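Local structure of cyclic UMP-AMP synthase (Rhodothermus marinus SG0.5JP17-172, 6E0K) at residues R82-Y96 against V132-E146. The protein joins UTP and ATP into the cyclic dinucleotide 3',3'-cUAMP, a second messenger of CBASS antiphage defence, using magnesium. Sequence-based numbering, arbitrary orientation.
Sequences RFGFVKSDYTWNDFY and VCIQYRKYPPNRKSE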
ATOM      1  N   ARG A  82       4.671 -23.634 -24.881  1.00 12.00           N
ATOM      2  CA  ARG A  82       3.314 -24.171 -24.978  1.00 14.17           C
ATOM      3  C   ARG A  82       2.278 -23.065 -25.157  1.00 12.33           C
ATOM      4  O   ARG A  82       1.226 -23.294 -25.762  1.00 14.71           O
ATOM      5  CB  ARG A  82       2.990 -25.003 -23.738  1.00 13.98           C
ATOM      6  CG  ARG A  82       3.839 -26.271 -23.604  1.00 16.80           C
ATOM      7  CD  ARG A  82       3.518 -27.290 -24.700  1.00 22.21           C
ATOM      8  NE  ARG A  82       4.226 -28.549 -24.476  1.00 31.63           N
ATOM      9  CZ  ARG A  82       4.077 -29.643 -25.219  1.00 31.22           C
ATOM     10  NH1 ARG A  82       3.234 -29.653 -26.244  1.00 28.28           N
ATOM     11  NH2 ARG A  82       4.769 -30.736 -24.926  1.00 33.07           N
ATOM     12  N   PHE A  83       2.556 -21.874 -24.639  1.00 13.19           N
ATOM     13  CA  PHE A  83       1.645 -20.741 -24.751  1.00 11.17           C
ATOM     14  C   PHE A  83       1.882 -19.903 -26.000  1.00 12.57           C
ATOM     15  O   PHE A  83       1.123 -18.958 -26.247  1.00 12.55           O
ATOM     16  CB  PHE A  83       1.769 -19.837 -23.517  1.00 10.20           C
ATOM     17  CG  PHE A  83       1.157 -20.392 -22.266  1.00 15.54           C
ATOM     18  CD1 PHE A  83      -0.015 -21.127 -22.301  1.00 19.23           C
ATOM     19  CD2 PHE A  83       1.742 -20.124 -21.041  1.00 14.26           C
ATOM     20  CE1 PHE A  83      -0.582 -21.612 -21.130  1.00 23.14           C
ATOM     21  CE2 PHE A  83       1.192 -20.610 -19.855  1.00 16.33           C
ATOM     22  CZ  PHE A  83       0.025 -21.348 -19.898  1.00 18.31           C
ATOM     23  N   GLY A  84       2.913 -20.206 -26.792  1.00 11.71           N
ATOM     24  CA  GLY A  84       3.174 -19.404 -27.975  1.00 12.40           C
ATOM     25  C   GLY A  84       3.777 -18.041 -27.696  1.00 11.01           C
ATOM     26  O   GLY A  84       3.657 -17.141 -28.525  1.00 12.60           O
ATOM     27  N   PHE A  85       4.469 -17.883 -26.572  1.00 11.39           N
ATOM     28  CA  PHE A  85       5.047 -16.603 -26.194  1.00 10.55           C
ATOM     29  C   PHE A  85       6.418 -16.403 -26.826  1.00 11.87           C
ATOM     30  O   PHE A  85       7.188 -17.353 -27.036  1.00 13.25           O
ATOM     31  CB  PHE A  85       5.176 -16.496 -24.665  1.00  9.46           C
ATOM     32  CG  PHE A  85       3.860 -16.451 -23.931  1.00 11.62           C
ATOM     33  CD1 PHE A  85       2.680 -16.151 -24.589  1.00 16.35           C
ATOM     34  CD2 PHE A  85       3.810 -16.706 -22.558  1.00 12.34           C
ATOM     35  CE1 PHE A  85       1.464 -16.097 -23.892  1.00 14.66           C
ATOM     36  CE2 PHE A  85       2.602 -16.657 -21.859  1.00 14.55           C
ATOM     37  CZ  PHE A  85       1.431 -16.360 -22.531  1.00 13.77           C
ATOM     38  N   VAL A  86       6.725 -15.140 -27.119  1.00 11.89           N
ATOM     39  CA  VAL A  86       8.030 -14.739 -27.632  1.00 12.01           C
ATOM     40  C   VAL A  86       8.586 -13.651 -26.728  1.00 11.91           C
ATOM     41  O   VAL A  86       7.871 -13.044 -25.931  1.00 15.43           O
ATOM     42  CB  VAL A  86       7.976 -14.240 -29.091  1.00 13.90           C
ATOM     43  CG1 VAL A  86       7.318 -15.266 -29.991  1.00 15.19           C
ATOM     44  CG2 VAL A  86       7.245 -12.881 -29.164  1.00 16.06           C
ATOM     45  N   LYS A  87       9.879 -13.384 -26.893  1.00 14.05           N
ATOM     46  CA  LYS A  87      10.557 -12.368 -26.103  1.00 13.69           C
ATOM     47  C   LYS A  87      10.167 -10.966 -26.568  1.00 15.11           C
ATOM     48  O   LYS A  87      10.182 -10.677 -27.767  1.00 20.70           O
ATOM     49  CB  LYS A  87      12.068 -12.553 -26.233  1.00 18.52           C
ATOM     50  CG  LYS A  87      12.903 -11.555 -25.466  1.00 29.39           C
ATOM     51  CD  LYS A  87      14.344 -11.646 -25.931  1.00 34.86           C
ATOM     52  CE  LYS A  87      15.068 -10.333 -25.712  1.00 42.42           C
ATOM     53  NZ  LYS A  87      16.475 -10.422 -26.169  1.00 46.78           N
ATOM     54  N   SER A  88       9.867 -10.090 -25.613  1.00 16.81           N
ATOM     55  CA  SER A  88       9.740  -8.669 -25.905  1.00 18.21           C
ATOM     56  C   SER A  88      11.116  -8.077 -26.129  1.00 19.35           C
ATOM     57  O   SER A  88      12.012  -8.257 -25.298  1.00 24.08           O
ATOM     58  CB  SER A  88       9.070  -7.936 -24.746  1.00 18.89           C
ATOM     59  OG  SER A  88       9.168  -6.520 -24.922  1.00 20.31           O
ATOM     60  N   ASP A  89      11.284  -7.348 -27.232  1.00 17.70           N
ATOM     61  CA  ASP A  89      12.546  -6.651 -27.418  1.00 16.86           C
ATOM     62  C   ASP A  89      12.573  -5.321 -26.684  1.00 18.25           C
ATOM     63  O   ASP A  89      13.637  -4.706 -26.588  1.00 20.94           O
ATOM     64  CB  ASP A  89      12.836  -6.450 -28.907  1.00 24.42           C
ATOM     65  CG  ASP A  89      11.782  -5.618 -29.616  1.00 31.96           C
ATOM     66  OD1 ASP A  89      10.824  -5.141 -28.970  1.00 40.47           O
ATOM     67  OD2 ASP A  89      11.914  -5.445 -30.846  1.00 43.25           O
ATOM     68  N   TYR A  90      11.436  -4.905 -26.138  1.00 14.42           N
ATOM     69  CA  TYR A  90      11.299  -3.677 -25.376  1.00 14.90           C
ATOM     70  C   TYR A  90      11.403  -4.044 -23.903  1.00 13.87           C
ATOM     71  O   TYR A  90      10.608  -4.851 -23.401  1.00 16.65           O
ATOM     72  CB  TYR A  90       9.952  -3.042 -25.704  1.00 14.79           C
ATOM     73  CG  TYR A  90       9.659  -1.667 -25.157  1.00 15.46           C
ATOM     74  CD1 TYR A  90      10.353  -0.555 -25.596  1.00 13.93           C
ATOM     75  CD2 TYR A  90       8.620  -1.488 -24.252  1.00 19.32           C
ATOM     76  CE1 TYR A  90      10.023   0.715 -25.132  1.00 16.43           C
ATOM     77  CE2 TYR A  90       8.295  -0.241 -23.779  1.00 19.40           C
ATOM     78  CZ  TYR A  90       8.994   0.849 -24.215  1.00 15.75           C
ATOM     79  OH  TYR A  90       8.658   2.109 -23.756  1.00 17.37           O
ATOM     80  N   THR A  91      12.392  -3.487 -23.225  1.00 13.13           N
ATOM     81  CA  THR A  91      12.714  -3.905 -21.868  1.00 12.87           C
ATOM     82  C   THR A  91      12.134  -2.944 -20.837  1.00 15.46           C
ATOM     83  O   THR A  91      11.709  -1.836 -21.153  1.00 14.37           O
ATOM     84  CB  THR A  91      14.225  -3.966 -21.668  1.00 13.82           C
ATOM     85  OG1 THR A  91      14.761  -2.648 -21.803  1.00 14.76           O
ATOM     86  CG2 THR A  91      14.881  -4.880 -22.707  1.00 14.30           C
ATOM     87  N   TRP A  92      12.167  -3.377 -19.570  1.00 13.58           N
ATOM     88  CA  TRP A  92      11.808  -2.458 -18.496  1.00 14.01           C
ATOM     89  C   TRP A  92      12.703  -1.226 -18.530  1.00 13.17           C
ATOM     90  O   TRP A  92      12.235  -0.096 -18.333  1.00 14.65           O
ATOM     91  CB  TRP A  92      11.898  -3.175 -17.139  1.00 15.91           C
ATOM     92  CG  TRP A  92      11.671  -2.277 -15.976  1.00 14.04           C
ATOM     93  CD1 TRP A  92      10.471  -1.995 -15.373  1.00 13.97           C
ATOM     94  CD2 TRP A  92      12.656  -1.508 -15.285  1.00 15.65           C
ATOM     95  NE1 TRP A  92      10.659  -1.110 -14.344  1.00 13.51           N
ATOM     96  CE2 TRP A  92      11.989  -0.788 -14.269  1.00 16.59           C
ATOM     97  CE3 TRP A  92      14.040  -1.358 -15.423  1.00 18.35           C
ATOM     98  CZ2 TRP A  92      12.658   0.063 -13.397  1.00 19.45           C
ATOM     99  CZ3 TRP A  92      14.699  -0.505 -14.555  1.00 20.22           C
ATOM    100  CH2 TRP A  92      14.011   0.190 -13.556  1.00 21.63           C
ATOM    101  N   ASN A  93      13.992  -1.429 -18.809  1.00 14.08           N
ATOM    102  CA  ASN A  93      14.932  -0.322 -18.912  1.00 14.88           C
ATOM    103  C   ASN A  93      14.522   0.660 -20.015  1.00 16.68           C
ATOM    104  O   ASN A  93      14.534   1.882 -19.809  1.00 16.21           O
ATOM    105  CB  ASN A  93      16.326  -0.907 -19.149  1.00 18.85           C
ATOM    106  CG  ASN A  93      17.402   0.135 -19.220  1.00 25.06           C
ATOM    107  OD1 ASN A  93      17.512   0.994 -18.349  1.00 31.52           O
ATOM    108  ND2 ASN A  93      18.217   0.061 -20.261  1.00 25.95           N
ATOM    109  N   ASP A  94      14.148   0.137 -21.195  1.00 15.02           N
ATOM    110  CA  ASP A  94      13.659   0.987 -22.279  1.00 15.15           C
ATOM    111  C   ASP A  94      12.417   1.748 -21.853  1.00 16.09           C
ATOM    112  O   ASP A  94      12.279   2.949 -22.124  1.00 15.70           O
ATOM    113  CB  ASP A  94      13.308   0.142 -23.515  1.00 15.17           C
ATOM    114  CG  ASP A  94      14.504  -0.464 -24.205  1.00 21.52           C
ATOM    115  OD1 ASP A  94      15.597   0.150 -24.268  1.00 18.03           O
ATOM    116  OD2 ASP A  94      14.312  -1.581 -24.735  1.00 20.82           O
ATOM    117  N   PHE A  95      11.471   1.035 -21.245  1.00 13.30           N
ATOM    118  CA  PHE A  95      10.211   1.638 -20.835  1.00 13.26           C
ATOM    119  C   PHE A  95      10.448   2.751 -19.828  1.00 16.27           C
ATOM    120  O   PHE A  95       9.885   3.842 -19.951  1.00 14.51           O
ATOM    121  CB  PHE A  95       9.309   0.553 -20.252  1.00 16.05           C
ATOM    122  CG  PHE A  95       8.020   1.072 -19.694  1.00 13.36           C
ATOM    123  CD1 PHE A  95       7.167   1.812 -20.484  1.00 15.46           C
ATOM    124  CD2 PHE A  95       7.656   0.773 -18.393  1.00 14.08           C
ATOM    125  CE1 PHE A  95       5.967   2.276 -19.973  1.00 13.57           C
ATOM    126  CE2 PHE A  95       6.460   1.218 -17.876  1.00 12.34           C
ATOM    127  CZ  PHE A  95       5.624   1.968 -18.689  1.00 12.44           C
ATOM    128  N   TYR A  96      11.285   2.483 -18.821  1.00 14.92           N
ATOM    129  CA  TYR A  96      11.640   3.491 -17.830  1.00 16.41           C
ATOM    130  C   TYR A  96      12.157   4.764 -18.504  1.00 16.34           C
ATOM    131  O   TYR A  96      11.733   5.880 -18.171  1.00 14.97           O
ATOM    132  CB  TYR A  96      12.683   2.893 -16.880  1.00 17.47           C
ATOM    133  CG  TYR A  96      13.026   3.751 -15.712  1.00 23.76           C
ATOM    134  CD1 TYR A  96      13.892   4.835 -15.845  1.00 36.07           C
ATOM    135  CD2 TYR A  96      12.507   3.476 -14.468  1.00 24.15           C
ATOM    136  CE1 TYR A  96      14.205   5.646 -14.767  1.00 42.11           C
ATOM    137  CE2 TYR A  96      12.824   4.273 -13.396  1.00 26.48           C
ATOM    138  CZ  TYR A  96      13.679   5.369 -13.551  1.00 38.00           C
ATOM    139  OH  TYR A  96      13.988   6.171 -12.457  1.00 48.51           O
ATOM    140  N   VAL A 132       7.525   2.916 -11.882  1.00 13.45           N
ATOM    141  CA  VAL A 132       7.524   2.510 -13.281  1.00 11.32           C
ATOM    142  C   VAL A 132       7.688   1.000 -13.315  1.00 11.95           C
ATOM    143  O   VAL A 132       8.672   0.468 -12.791  1.00 15.04           O
ATOM    144  CB  VAL A 132       8.650   3.204 -14.058  1.00 16.84           C
ATOM    145  CG1 VAL A 132       8.686   2.691 -15.481  1.00 22.29           C
ATOM    146  CG2 VAL A 132       8.459   4.713 -14.030  1.00 17.52           C
ATOM    147  N   CYS A 133       6.721   0.295 -13.903  1.00 11.09           N
ATOM    148  CA  CYS A 133       6.721  -1.160 -13.777  1.00 12.23           C
ATOM    149  C   CYS A 133       6.126  -1.800 -15.021  1.00 13.83           C
ATOM    150  O   CYS A 133       5.506  -1.140 -15.848  1.00 12.07           O
ATOM    151  CB  CYS A 133       5.952  -1.606 -12.534  1.00 11.86           C
ATOM    152  SG  CYS A 133       4.232  -1.049 -12.469  1.00 13.14           S
ATOM    153  N   ILE A 134       6.336  -3.112 -15.146  1.00 12.89           N
ATOM    154  CA  ILE A 134       5.745  -3.908 -16.212  1.00 10.48           C
ATOM    155  C   ILE A 134       4.851  -4.961 -15.571  1.00 13.56           C
ATOM    156  O   ILE A 134       5.119  -5.444 -14.464  1.00 13.61           O
ATOM    157  CB  ILE A 134       6.832  -4.554 -17.100  1.00 14.02           C
ATOM    158  CG1 ILE A 134       7.617  -3.475 -17.848  1.00 20.51           C
ATOM    159  CG2 ILE A 134       6.214  -5.527 -18.090  1.00 15.40           C
ATOM    160  CD1 ILE A 134       8.659  -4.049 -18.766  1.00 22.75           C
ATOM    161  N   GLN A 135       3.758  -5.284 -16.249  1.00 11.92           N
ATOM    162  CA  GLN A 135       2.862  -6.334 -15.781  1.00 12.02           C
ATOM    163  C   GLN A 135       3.658  -7.599 -15.474  1.00 14.39           C
ATOM    164  O   GLN A 135       4.559  -7.968 -16.222  1.00 13.63           O
ATOM    165  CB  GLN A 135       1.814  -6.619 -16.856  1.00 15.24           C
ATOM    166  CG  GLN A 135       0.773  -7.650 -16.476  1.00 16.31           C
ATOM    167  CD  GLN A 135      -0.138  -7.969 -17.649  1.00 23.86           C
ATOM    168  OE1 GLN A 135      -0.199  -9.105 -18.111  1.00 23.29           O
ATOM    169  NE2 GLN A 135      -0.831  -6.952 -18.154  1.00 24.61           N
ATOM    170  N   TYR A 136       3.349  -8.230 -14.345  1.00 13.54           N
ATOM    171  CA  TYR A 136       3.962  -9.490 -13.945  1.00 13.15           C
ATOM    172  C   TYR A 136       2.863 -10.537 -13.841  1.00 12.31           C
ATOM    173  O   TYR A 136       1.818 -10.279 -13.239  1.00 14.79           O
ATOM    174  CB  TYR A 136       4.683  -9.352 -12.599  1.00 12.58           C
ATOM    175  CG  TYR A 136       5.383 -10.624 -12.179  1.00 13.27           C
ATOM    176  CD1 TYR A 136       6.659 -10.908 -12.633  1.00 11.77           C
ATOM    177  CD2 TYR A 136       4.761 -11.544 -11.340  1.00 16.73           C
ATOM    178  CE1 TYR A 136       7.321 -12.082 -12.248  1.00 13.63           C
ATOM    179  CE2 TYR A 136       5.399 -12.705 -10.959  1.00 15.81           C
ATOM    180  CZ  TYR A 136       6.677 -12.972 -11.412  1.00 14.99           C
ATOM    181  OH  TYR A 136       7.300 -14.127 -11.018  1.00 16.29           O
ATOM    182  N   ARG A 137       3.082 -11.698 -14.448  1.00 12.47           N
ATOM    183  CA  ARG A 137       2.129 -12.798 -14.380  1.00 12.54           C
ATOM    184  C   ARG A 137       2.748 -13.939 -13.589  1.00 12.57           C
ATOM    185  O   ARG A 137       3.766 -14.508 -14.002  1.00 12.75           O
ATOM    186  CB  ARG A 137       1.749 -13.281 -15.782  1.00 13.34           C
ATOM    187  CG  ARG A 137       1.016 -12.232 -16.609  1.00 16.20           C
ATOM    188  CD  ARG A 137       0.512 -12.855 -17.906  1.00 19.46           C
ATOM    189  NE  ARG A 137      -0.080 -11.861 -18.798  1.00 20.10           N
ATOM    190  CZ  ARG A 137      -0.613 -12.151 -19.979  1.00 23.57           C
ATOM    191  NH1 ARG A 137      -0.635 -13.405 -20.417  1.00 19.86           N
ATOM    192  NH2 ARG A 137      -1.126 -11.177 -20.728  1.00 29.84           N
ATOM    193  N   LYS A 138       2.112 -14.295 -12.476  1.00 12.90           N
ATOM    194  CA  LYS A 138       2.518 -15.442 -11.682  1.00 13.46           C
ATOM    195  C   LYS A 138       1.650 -16.619 -12.101  1.00 13.99           C
ATOM    196  O   LYS A 138       0.451 -16.656 -11.801  1.00 15.33           O
ATOM    197  CB  LYS A 138       2.382 -15.147 -10.190  1.00 14.42           C
ATOM    198  CG  LYS A 138       2.800 -16.327  -9.327  1.00 15.25           C
ATOM    199  CD  LYS A 138       2.902 -15.934  -7.858  1.00 20.25           C
ATOM    200  CE  LYS A 138       1.590 -15.380  -7.328  1.00 22.04           C
ATOM    201  NZ  LYS A 138       1.687 -15.140  -5.849  1.00 26.02           N
ATOM    202  N   TYR A 139       2.257 -17.570 -12.823  1.00 14.30           N
ATOM    203  CA  TYR A 139       1.580 -18.740 -13.345  1.00 14.88           C
ATOM    204  C   TYR A 139       1.789 -19.934 -12.431  1.00 18.19           C
ATOM    205  O   TYR A 139       2.827 -20.046 -11.768  1.00 20.67           O
ATOM    206  CB  TYR A 139       2.109 -19.105 -14.734  1.00 14.89           C
ATOM    207  CG  TYR A 139       1.590 -18.259 -15.877  1.00 14.42           C
ATOM    208  CD1 TYR A 139       2.237 -17.084 -16.252  1.00 13.78           C
ATOM    209  CD2 TYR A 139       0.494 -18.676 -16.624  1.00 14.71           C
ATOM    210  CE1 TYR A 139       1.778 -16.330 -17.326  1.00 14.42           C
ATOM    211  CE2 TYR A 139       0.020 -17.917 -17.687  1.00 15.68           C
ATOM    212  CZ  TYR A 139       0.680 -16.758 -18.039  1.00 15.61           C
ATOM    213  OH  TYR A 139       0.217 -16.019 -19.105  1.00 20.02           O
ATOM    214  N   PRO A 140       0.833 -20.853 -12.434  1.00 17.02           N
ATOM    215  CA  PRO A 140       0.978 -22.096 -11.679  1.00 20.86           C
ATOM    216  C   PRO A 140       1.911 -23.068 -12.379  1.00 18.24           C
ATOM    217  O   PRO A 140       2.195 -22.924 -13.579  1.00 22.24           O
ATOM    218  CB  PRO A 140      -0.457 -22.641 -11.645  1.00 24.07           C
ATOM    219  CG  PRO A 140      -1.062 -22.127 -12.889  1.00 21.96           C
ATOM    220  CD  PRO A 140      -0.492 -20.748 -13.064  1.00 16.87           C
ATOM    221  N   PRO A 141       2.387 -24.082 -11.663  1.00 23.46           N
ATOM    222  CA  PRO A 141       3.283 -25.081 -12.264  1.00 22.46           C
ATOM    223  C   PRO A 141       2.604 -25.937 -13.325  1.00 24.66           C
ATOM    224  O   PRO A 141       1.378 -26.057 -13.388  1.00 24.00           O
ATOM    225  CB  PRO A 141       3.697 -25.949 -11.068  1.00 20.66           C
ATOM    226  CG  PRO A 141       3.532 -25.050  -9.877  1.00 20.77           C
ATOM    227  CD  PRO A 141       2.398 -24.114 -10.188  1.00 25.01           C
ATOM    228  N   ASN A 142       3.450 -26.573 -14.146  1.00 24.34           N
ATOM    229  CA  ASN A 142       3.034 -27.560 -15.141  1.00 26.41           C
ATOM    230  C   ASN A 142       2.197 -26.937 -16.254  1.00 26.94           C
ATOM    231  O   ASN A 142       2.271 -25.729 -16.488  1.00 27.30           O
ATOM    232  CB  ASN A 142       2.279 -28.703 -14.462  1.00 30.74           C
ATOM    233  CG  ASN A 142       3.133 -29.424 -13.440  1.00 36.50           C
ATOM    234  OD1 ASN A 142       4.205 -29.935 -13.767  1.00 35.51           O
ATOM    235  ND2 ASN A 142       2.678 -29.448 -12.191  1.00 34.21           N
ATOM    236  N   ARG A 143       1.401 -27.754 -16.945  1.00 30.26           N
ATOM    237  CA  ARG A 143       0.674 -27.336 -18.140  1.00 27.38           C
ATOM    238  C   ARG A 143      -0.753 -26.954 -17.747  1.00 26.41           C
ATOM    239  O   ARG A 143      -1.578 -27.828 -17.461  1.00 30.00           O
ATOM    240  CB  ARG A 143       0.687 -28.459 -19.176  1.00 32.16           C
ATOM    241  CG  ARG A 143       0.420 -28.037 -20.614  1.00 34.67           C
ATOM    242  CD  ARG A 143       0.816 -29.158 -21.579  1.00 42.66           C
ATOM    243  NE  ARG A 143       0.162 -29.028 -22.877  1.00 48.60           N
ATOM    244  CZ  ARG A 143       0.316 -29.883 -23.884  1.00 50.67           C
ATOM    245  NH1 ARG A 143       1.109 -30.940 -23.750  1.00 53.57           N
ATOM    246  NH2 ARG A 143      -0.326 -29.685 -25.027  1.00 51.27           N
ATOM    247  N   LYS A 144      -1.039 -25.649 -17.733  1.00 26.31           N
ATOM    248  CA  LYS A 144      -2.337 -25.104 -17.358  1.00 27.87           C
ATOM    249  C   LYS A 144      -2.807 -24.137 -18.443  1.00 33.15           C
ATOM    250  O   LYS A 144      -2.142 -23.947 -19.465  1.00 32.72           O
ATOM    251  CB  LYS A 144      -2.269 -24.405 -15.993  1.00 25.61           C
ATOM    252  CG  LYS A 144      -1.939 -25.329 -14.827  1.00 27.28           C
ATOM    253  CD  LYS A 144      -3.101 -26.267 -14.543  1.00 31.85           C
ATOM    254  CE  LYS A 144      -2.842 -27.119 -13.315  1.00 38.61           C
ATOM    255  NZ  LYS A 144      -3.977 -28.056 -13.059  1.00 34.07           N
ATOM    256  N   SER A 145      -3.965 -23.516 -18.212  1.00 30.57           N
ATOM    257  CA  SER A 145      -4.558 -22.613 -19.193  1.00 29.61           C
ATOM    258  C   SER A 145      -3.815 -21.281 -19.237  1.00 33.25           C
ATOM    259  O   SER A 145      -3.263 -20.820 -18.236  1.00 30.51           O
ATOM    260  CB  SER A 145      -6.030 -22.365 -18.864  1.00 33.67           C
ATOM    261  OG  SER A 145      -6.666 -23.557 -18.444  1.00 46.17           O
ATOM    262  N   GLU A 146      -3.825 -20.639 -20.412  1.00 36.16           N
ATOM    263  CA  GLU A 146      -3.093 -19.383 -20.561  1.00 37.06           C
ATOM    264  C   GLU A 146      -3.731 -18.232 -19.789  1.00 33.51           C
ATOM    265  O   GLU A 146      -3.062 -17.218 -19.554  1.00 32.33           O
ATOM    266  CB  GLU A 146      -2.956 -19.011 -22.040  1.00 47.34           C
ATOM    267  CG  GLU A 146      -4.233 -18.529 -22.705  1.00 56.35           C
ATOM    268  CD  GLU A 146      -3.966 -17.790 -24.013  1.00 63.48           C
ATOM    269  OE1 GLU A 146      -2.809 -17.359 -24.233  1.00 61.29           O
ATOM    270  OE2 GLU A 146      -4.913 -17.641 -24.817  1.00 64.80           O
TER
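Trp-92 meets strand 132-138 with the edge of its indole. Trp-92 NE1 donates to Val-132 O at 3.0 Å, with an N-H...O angle of 163°. The oxygen lies in the ring plane, but NE1 sits above the carbonyl plane, not in line with a lone pair of the oxygen. With CG opposite its own backbone N (chi1 175°), the indole swings to the side of the carbonyl carbon, and its NE1 edge reaches the strand. On the same residue, Ile-134 CD1 packs 3.5 Å from Trp-92 CA and also touches CB. Phe-95 crosses Val-132 obliquely, its CE2 3.6 Å from Val-132 CG1. The same CE2 approaches Cys-133 O. Tyr-96 lies across Val-132 at about a right angle, with CD2 against CB. Tyr-96 and Val-132 both also touch Leu-119, part of the UTP site.

This is the nucleotidyltransferase domain, where the start of helix 92-107 packs on strand 127-138 of the mixed sheet. The helix begins with a capping box. Thr-91 OG1 accepts from Asp-94 N, and Asp-94 OD2 accepts from Thr-91 N.

A second cluster spans the end of the strand and the loop after it. Phe-83 and Tyr-139 slide past each other in opposite directions, their rings tilted to one another with centroids 5.3 Å apart. The edge of Phe-83 faces Lys-144 O, 3.3 Å from CE1, while CD1 rests on Glu-146 CB. Tyr-139 OH sits at the edge of the Phe-85 ring, 3.7 Å from Phe-85 CZ. Arg-137 donates from NH1 to this hydroxyl and from NE to Gln-135 OE1. Both partners lie in the guanidinium plane and should fix its rotation. At the exposed end, the guanidinium groups of Arg-82 and Arg-143 stack with centres 4.0 Å apart and planes at 20°. A salt bridge from Arg-82 NE to Glu-78 probably eases this pairing of like charges.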